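Long-range contact in phosphatidylinositol-specific phospholipase C (Listeria monocytogenes, PDB 2PLC), which belongs to a family of bacterial and eukaryotic phospholipase C enzymes that share an X domain with a TIM-barrel-type fold: residues 44-58 / 255-267. Residues are numbered along the deposited sequence; the frame is centred on the assembly and turned at random.
Sequences QTQTMSLYQQLEAGI and LIMDFPEKQTIKN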
loop_
_atom_site.group_PDB
_atom_site.type_symbol
_atom_site.label_atom_id
_atom_site.label_comp_id
_atom_site.label_asym_id
_atom_site.label_seq_id
_atom_site.Cartn_x
_atom_site.Cartn_y
_atom_site.Cartn_z
ATOM N N GLN A 44 7.932 12.874 -8.604
ATOM C CA GLN A 44 8.626 11.770 -7.945
ATOM C C GLN A 44 8.249 11.534 -6.477
ATOM O O GLN A 44 8.134 12.476 -5.696
ATOM C CB GLN A 44 10.136 11.963 -8.069
ATOM C CG GLN A 44 10.950 10.781 -7.589
ATOM C CD GLN A 44 12.428 11.086 -7.530
ATOM O OE1 GLN A 44 12.824 12.236 -7.356
ATOM N NE2 GLN A 44 13.251 10.057 -7.666
ATOM N N THR A 45 8.071 10.266 -6.109
ATOM C CA THR A 45 7.734 9.903 -4.730
ATOM C C THR A 45 8.621 8.791 -4.168
ATOM O O THR A 45 8.606 8.535 -2.962
ATOM C CB THR A 45 6.290 9.433 -4.608
ATOM O OG1 THR A 45 6.092 8.317 -5.480
ATOM C CG2 THR A 45 5.329 10.554 -4.978
ATOM N N GLN A 46 9.381 8.128 -5.042
ATOM C CA GLN A 46 10.259 7.032 -4.629
ATOM C C GLN A 46 11.605 7.037 -5.363
ATOM O O GLN A 46 11.764 7.675 -6.403
ATOM C CB GLN A 46 9.576 5.680 -4.888
ATOM C CG GLN A 46 8.166 5.527 -4.333
ATOM C CD GLN A 46 8.117 5.551 -2.815
ATOM O OE1 GLN A 46 9.087 5.196 -2.151
ATOM N NE2 GLN A 46 6.983 5.971 -2.260
ATOM N N THR A 47 12.577 6.321 -4.805
ATOM C CA THR A 47 13.892 6.191 -5.425
ATOM C C THR A 47 14.163 4.712 -5.695
ATOM O O THR A 47 14.896 4.369 -6.618
ATOM C CB THR A 47 15.023 6.762 -4.547
ATOM O OG1 THR A 47 15.001 6.134 -3.263
ATOM C CG2 THR A 47 14.872 8.263 -4.400
ATOM N N MET A 48 13.570 3.845 -4.874
ATOM C CA MET A 48 13.716 2.398 -5.021
ATOM C C MET A 48 12.718 1.858 -6.029
ATOM O O MET A 48 11.598 2.355 -6.123
ATOM C CB MET A 48 13.494 1.680 -3.682
ATOM C CG MET A 48 14.635 1.820 -2.678
ATOM S SD MET A 48 14.317 0.926 -1.126
ATOM C CE MET A 48 12.925 1.877 -0.468
ATOM N N SER A 49 13.134 0.861 -6.806
ATOM C CA SER A 49 12.239 0.246 -7.779
ATOM C C SER A 49 11.276 -0.643 -6.998
ATOM O O SER A 49 11.501 -0.916 -5.811
ATOM C CB SER A 49 13.018 -0.593 -8.804
ATOM O OG SER A 49 13.618 -1.721 -8.199
ATOM N N LEU A 50 10.216 -1.098 -7.660
ATOM C CA LEU A 50 9.210 -1.944 -7.023
ATOM C C LEU A 50 9.841 -3.127 -6.318
ATOM O O LEU A 50 9.598 -3.363 -5.141
ATOM C CB LEU A 50 8.199 -2.448 -8.059
ATOM C CG LEU A 50 7.125 -3.446 -7.617
ATOM C CD1 LEU A 50 6.352 -2.925 -6.417
ATOM C CD2 LEU A 50 6.184 -3.692 -8.771
ATOM N N TYR A 51 10.719 -3.817 -7.030
ATOM C CA TYR A 51 11.371 -4.986 -6.477
ATOM C C TYR A 51 12.251 -4.675 -5.269
ATOM O O TYR A 51 12.306 -5.456 -4.318
ATOM C CB TYR A 51 12.172 -5.698 -7.559
ATOM C CG TYR A 51 12.656 -7.034 -7.086
ATOM C CD1 TYR A 51 11.760 -8.089 -6.901
ATOM C CD2 TYR A 51 13.991 -7.218 -6.719
ATOM C CE1 TYR A 51 12.177 -9.305 -6.346
ATOM C CE2 TYR A 51 14.428 -8.424 -6.161
ATOM C CZ TYR A 51 13.517 -9.467 -5.971
ATOM O OH TYR A 51 13.943 -10.659 -5.390
ATOM N N GLN A 52 12.935 -3.536 -5.304
ATOM C CA GLN A 52 13.795 -3.148 -4.193
ATOM C C GLN A 52 12.970 -2.851 -2.947
ATOM O O GLN A 52 13.394 -3.151 -1.831
ATOM C CB GLN A 52 14.624 -1.922 -4.555
ATOM C CG GLN A 52 15.532 -2.121 -5.736
ATOM C CD GLN A 52 16.448 -0.945 -5.946
ATOM O OE1 GLN A 52 17.665 -1.101 -6.007
ATOM N NE2 GLN A 52 15.872 0.251 -6.039
ATOM N N GLN A 53 11.804 -2.241 -3.149
ATOM C CA GLN A 53 10.903 -1.892 -2.053
ATOM C C GLN A 53 10.401 -3.143 -1.339
ATOM O O GLN A 53 10.343 -3.186 -0.109
ATOM C CB GLN A 53 9.713 -1.095 -2.579
ATOM C CG GLN A 53 10.059 0.283 -3.113
ATOM C CD GLN A 53 8.846 0.999 -3.670
ATOM O OE1 GLN A 53 7.741 0.862 -3.143
ATOM N NE2 GLN A 53 9.039 1.754 -4.749
ATOM N N LEU A 54 10.063 -4.168 -2.115
ATOM C CA LEU A 54 9.583 -5.422 -1.545
ATOM C C LEU A 54 10.682 -6.071 -0.710
ATOM O O LEU A 54 10.439 -6.484 0.420
ATOM C CB LEU A 54 9.099 -6.367 -2.648
ATOM C CG LEU A 54 7.895 -5.880 -3.466
ATOM C CD1 LEU A 54 7.496 -6.932 -4.494
ATOM C CD2 LEU A 54 6.729 -5.568 -2.544
ATOM N N GLU A 55 11.894 -6.128 -1.250
ATOM C CA GLU A 55 13.019 -6.708 -0.519
ATOM C C GLU A 55 13.387 -5.881 0.715
ATOM O O GLU A 55 13.992 -6.399 1.651
ATOM C CB GLU A 55 14.251 -6.851 -1.417
ATOM C CG GLU A 55 14.128 -7.914 -2.490
ATOM C CD GLU A 55 15.477 -8.513 -2.874
ATOM O OE1 GLU A 55 16.479 -7.759 -2.950
ATOM O OE2 GLU A 55 15.531 -9.747 -3.091
ATOM N N ALA A 56 13.031 -4.596 0.701
ATOM C CA ALA A 56 13.304 -3.702 1.822
ATOM C C ALA A 56 12.263 -3.852 2.938
ATOM O O ALA A 56 12.417 -3.284 4.021
ATOM C CB ALA A 56 13.360 -2.258 1.343
ATOM N N GLY A 57 11.189 -4.586 2.664
ATOM C CA GLY A 57 10.171 -4.780 3.680
ATOM C C GLY A 57 8.815 -4.161 3.408
ATOM O O GLY A 57 7.884 -4.385 4.174
ATOM N N ILE A 58 8.692 -3.379 2.340
ATOM C CA ILE A 58 7.419 -2.749 1.995
ATOM C C ILE A 58 6.414 -3.856 1.690
ATOM O O ILE A 58 6.720 -4.778 0.938
ATOM C CB ILE A 58 7.565 -1.830 0.754
ATOM C CG1 ILE A 58 8.525 -0.672 1.048
ATOM C CG2 ILE A 58 6.208 -1.318 0.294
ATOM C CD1 ILE A 58 8.130 0.195 2.224
ATOM N N LEU A 255 1.488 2.331 7.522
ATOM C CA LEU A 255 2.141 3.637 7.446
ATOM C C LEU A 255 2.668 3.795 6.022
ATOM O O LEU A 255 3.664 3.175 5.637
ATOM C CB LEU A 255 3.263 3.726 8.491
ATOM C CG LEU A 255 2.772 3.539 9.942
ATOM C CD1 LEU A 255 3.925 3.590 10.930
ATOM C CD2 LEU A 255 1.738 4.607 10.285
ATOM N N ILE A 256 1.965 4.621 5.251
ATOM C CA ILE A 256 2.245 4.864 3.839
ATOM C C ILE A 256 3.129 6.093 3.603
ATOM O O ILE A 256 2.703 7.229 3.820
ATOM C CB ILE A 256 0.901 4.974 3.081
ATOM C CG1 ILE A 256 -0.034 3.843 3.546
ATOM C CG2 ILE A 256 1.119 4.855 1.595
ATOM C CD1 ILE A 256 -1.433 3.959 3.047
ATOM N N MET A 257 4.327 5.855 3.068
ATOM C CA MET A 257 5.308 6.916 2.868
ATOM C C MET A 257 5.860 7.187 1.468
ATOM O O MET A 257 5.756 6.366 0.547
ATOM C CB MET A 257 6.522 6.628 3.765
ATOM C CG MET A 257 6.196 6.280 5.201
ATOM S SD MET A 257 7.562 5.486 6.040
ATOM C CE MET A 257 7.313 3.774 5.530
ATOM N N ASP A 258 6.458 8.371 1.350
ATOM C CA ASP A 258 7.156 8.825 0.154
ATOM C C ASP A 258 8.607 8.751 0.617
ATOM O O ASP A 258 8.892 9.021 1.787
ATOM C CB ASP A 258 6.862 10.292 -0.156
ATOM C CG ASP A 258 5.537 10.500 -0.840
ATOM O OD1 ASP A 258 5.020 9.558 -1.479
ATOM O OD2 ASP A 258 5.022 11.635 -0.754
ATOM N N PHE A 259 9.504 8.343 -0.278
ATOM C CA PHE A 259 10.935 8.246 0.012
ATOM C C PHE A 259 11.313 7.600 1.354
ATOM O O PHE A 259 12.070 8.176 2.136
ATOM C CB PHE A 259 11.580 9.638 -0.075
ATOM C CG PHE A 259 11.438 10.295 -1.415
ATOM C CD1 PHE A 259 12.258 9.928 -2.471
ATOM C CD2 PHE A 259 10.510 11.309 -1.610
ATOM C CE1 PHE A 259 12.158 10.565 -3.704
ATOM C CE2 PHE A 259 10.401 11.950 -2.832
ATOM C CZ PHE A 259 11.228 11.581 -3.886
ATOM N N PRO A 260 10.789 6.399 1.645
ATOM C CA PRO A 260 11.154 5.788 2.924
ATOM C C PRO A 260 12.577 5.258 2.916
ATOM O O PRO A 260 13.045 4.734 1.908
ATOM C CB PRO A 260 10.158 4.641 3.039
ATOM C CG PRO A 260 9.965 4.231 1.603
ATOM C CD PRO A 260 9.818 5.563 0.920
ATOM N N GLU A 261 13.273 5.427 4.034
ATOM C CA GLU A 261 14.635 4.927 4.171
ATOM C C GLU A 261 14.607 3.512 4.741
ATOM O O GLU A 261 13.669 3.137 5.447
ATOM C CB GLU A 261 15.450 5.841 5.078
ATOM C CG GLU A 261 15.664 7.213 4.488
ATOM C CD GLU A 261 16.609 8.050 5.310
ATOM O OE1 GLU A 261 16.198 8.524 6.395
ATOM O OE2 GLU A 261 17.765 8.230 4.869
ATOM N N LYS A 262 15.631 2.730 4.406
ATOM C CA LYS A 262 15.760 1.344 4.864
ATOM C C LYS A 262 15.607 1.243 6.381
ATOM O O LYS A 262 14.994 0.306 6.892
ATOM C CB LYS A 262 17.136 0.792 4.481
ATOM C CG LYS A 262 17.495 0.855 3.005
ATOM C CD LYS A 262 17.035 -0.378 2.250
ATOM C CE LYS A 262 17.706 -0.475 0.884
ATOM N NZ LYS A 262 19.181 -0.674 0.997
ATOM N N GLN A 263 16.183 2.220 7.080
ATOM C CA GLN A 263 16.166 2.313 8.545
ATOM C C GLN A 263 14.747 2.454 9.091
ATOM O O GLN A 263 14.342 1.737 10.013
ATOM C CB GLN A 263 16.993 3.532 8.974
ATOM C CG GLN A 263 17.068 3.786 10.471
ATOM C CD GLN A 263 18.179 3.005 11.140
ATOM O OE1 GLN A 263 18.148 1.772 11.187
ATOM N NE2 GLN A 263 19.174 3.722 11.662
ATOM N N THR A 264 14.008 3.400 8.517
ATOM C CA THR A 264 12.636 3.678 8.918
ATOM C C THR A 264 11.743 2.461 8.706
ATOM O O THR A 264 10.900 2.151 9.544
ATOM C CB THR A 264 12.057 4.866 8.123
ATOM O OG1 THR A 264 12.994 5.948 8.125
ATOM C CG2 THR A 264 10.757 5.342 8.747
ATOM N N ILE A 265 11.930 1.781 7.579
ATOM C CA ILE A 265 11.144 0.599 7.250
ATOM C C ILE A 265 11.378 -0.509 8.280
ATOM O O ILE A 265 10.427 -1.144 8.745
ATOM C CB ILE A 265 11.476 0.093 5.827
ATOM C CG1 ILE A 265 11.135 1.176 4.798
ATOM C CG2 ILE A 265 10.703 -1.188 5.520
ATOM C CD1 ILE A 265 11.692 0.916 3.405
ATOM N N LYS A 266 12.638 -0.712 8.660
ATOM C CA LYS A 266 12.987 -1.737 9.642
ATOM C C LYS A 266 12.369 -1.464 11.007
ATOM O O LYS A 266 11.856 -2.372 11.657
ATOM C CB LYS A 266 14.508 -1.847 9.802
ATOM C CG LYS A 266 15.216 -2.646 8.722
ATOM C CD LYS A 266 16.685 -2.838 9.075
ATOM C CE LYS A 266 17.422 -3.660 8.029
ATOM N NZ LYS A 266 18.859 -3.852 8.388
ATOM N N ASN A 267 12.432 -0.211 11.446
ATOM C CA ASN A 267 11.885 0.163 12.741
ATOM C C ASN A 267 10.376 0.019 12.827
ATOM O O ASN A 267 9.839 -0.255 13.901
ATOM C CB ASN A 267 12.337 1.573 13.126
ATOM C CG ASN A 267 13.791 1.611 13.547
ATOM O OD1 ASN A 267 14.373 0.581 13.874
ATOM N ND2 ASN A 267 14.382 2.797 13.549
HETATM O O HOH W 1 13.465 5.445 -0.672
HETATM O O HOH W 2 14.860 -1.879 5.129
#
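The side-chain NE2 of Gln46 is hydrogen-bonded to two backbone carbonyls, Met257 O across the contact and His25 O outside both segments; the bond from NE2 to Met257 O is 3.1 Å long, with that oxygen lying in the amide plane and NE2 sitting on a lone pair of the carbonyl. Two such bonds fix the rotation of the amide, which a bend at chi2 (-66°) curls back toward 255-267, bringing OE1 to 3.2 Å from Pro260 CD. One residue earlier, Thr45 O accepts from Phe259 N at 2.8 Å. The same oxygen also lies over the centre of the Phe259 ring, whose rim is met in plane by Thr47 CG2, 3.6 Å from CE1, and by the Gln44 amide, standing nearly upright to the ring at 79°; Arg227 adds a cation-pi contact. Asp258 turns its carboxylate beside Thr45, OD1 passing 3.4 Å from Thr45 CB while it is also hydrogen-bonded to His25 ND1. In this TIM-barrel-type fold the last strand, 253-257, pairs in parallel with the first, 20-24, and the contact lies just past its C-terminal end, where the loop meets the chain that follows helix 40-43. Further along, the packing becomes apolar. Ile265 CD1 touches both Ala56 CB and Ile58 CD1, the latter at 3.8 Å, and Met48 CE meets it tip to tip. Gly57, at positive phi in the Schellman motif that follows helix 50-55, lets the chain turn close under Ile265 CG2. Water joins the two segments twice, giving hydrogens to Ala56 O and Lys262 O at one place and linking Thr47 OG1 with Pro260 O at the other.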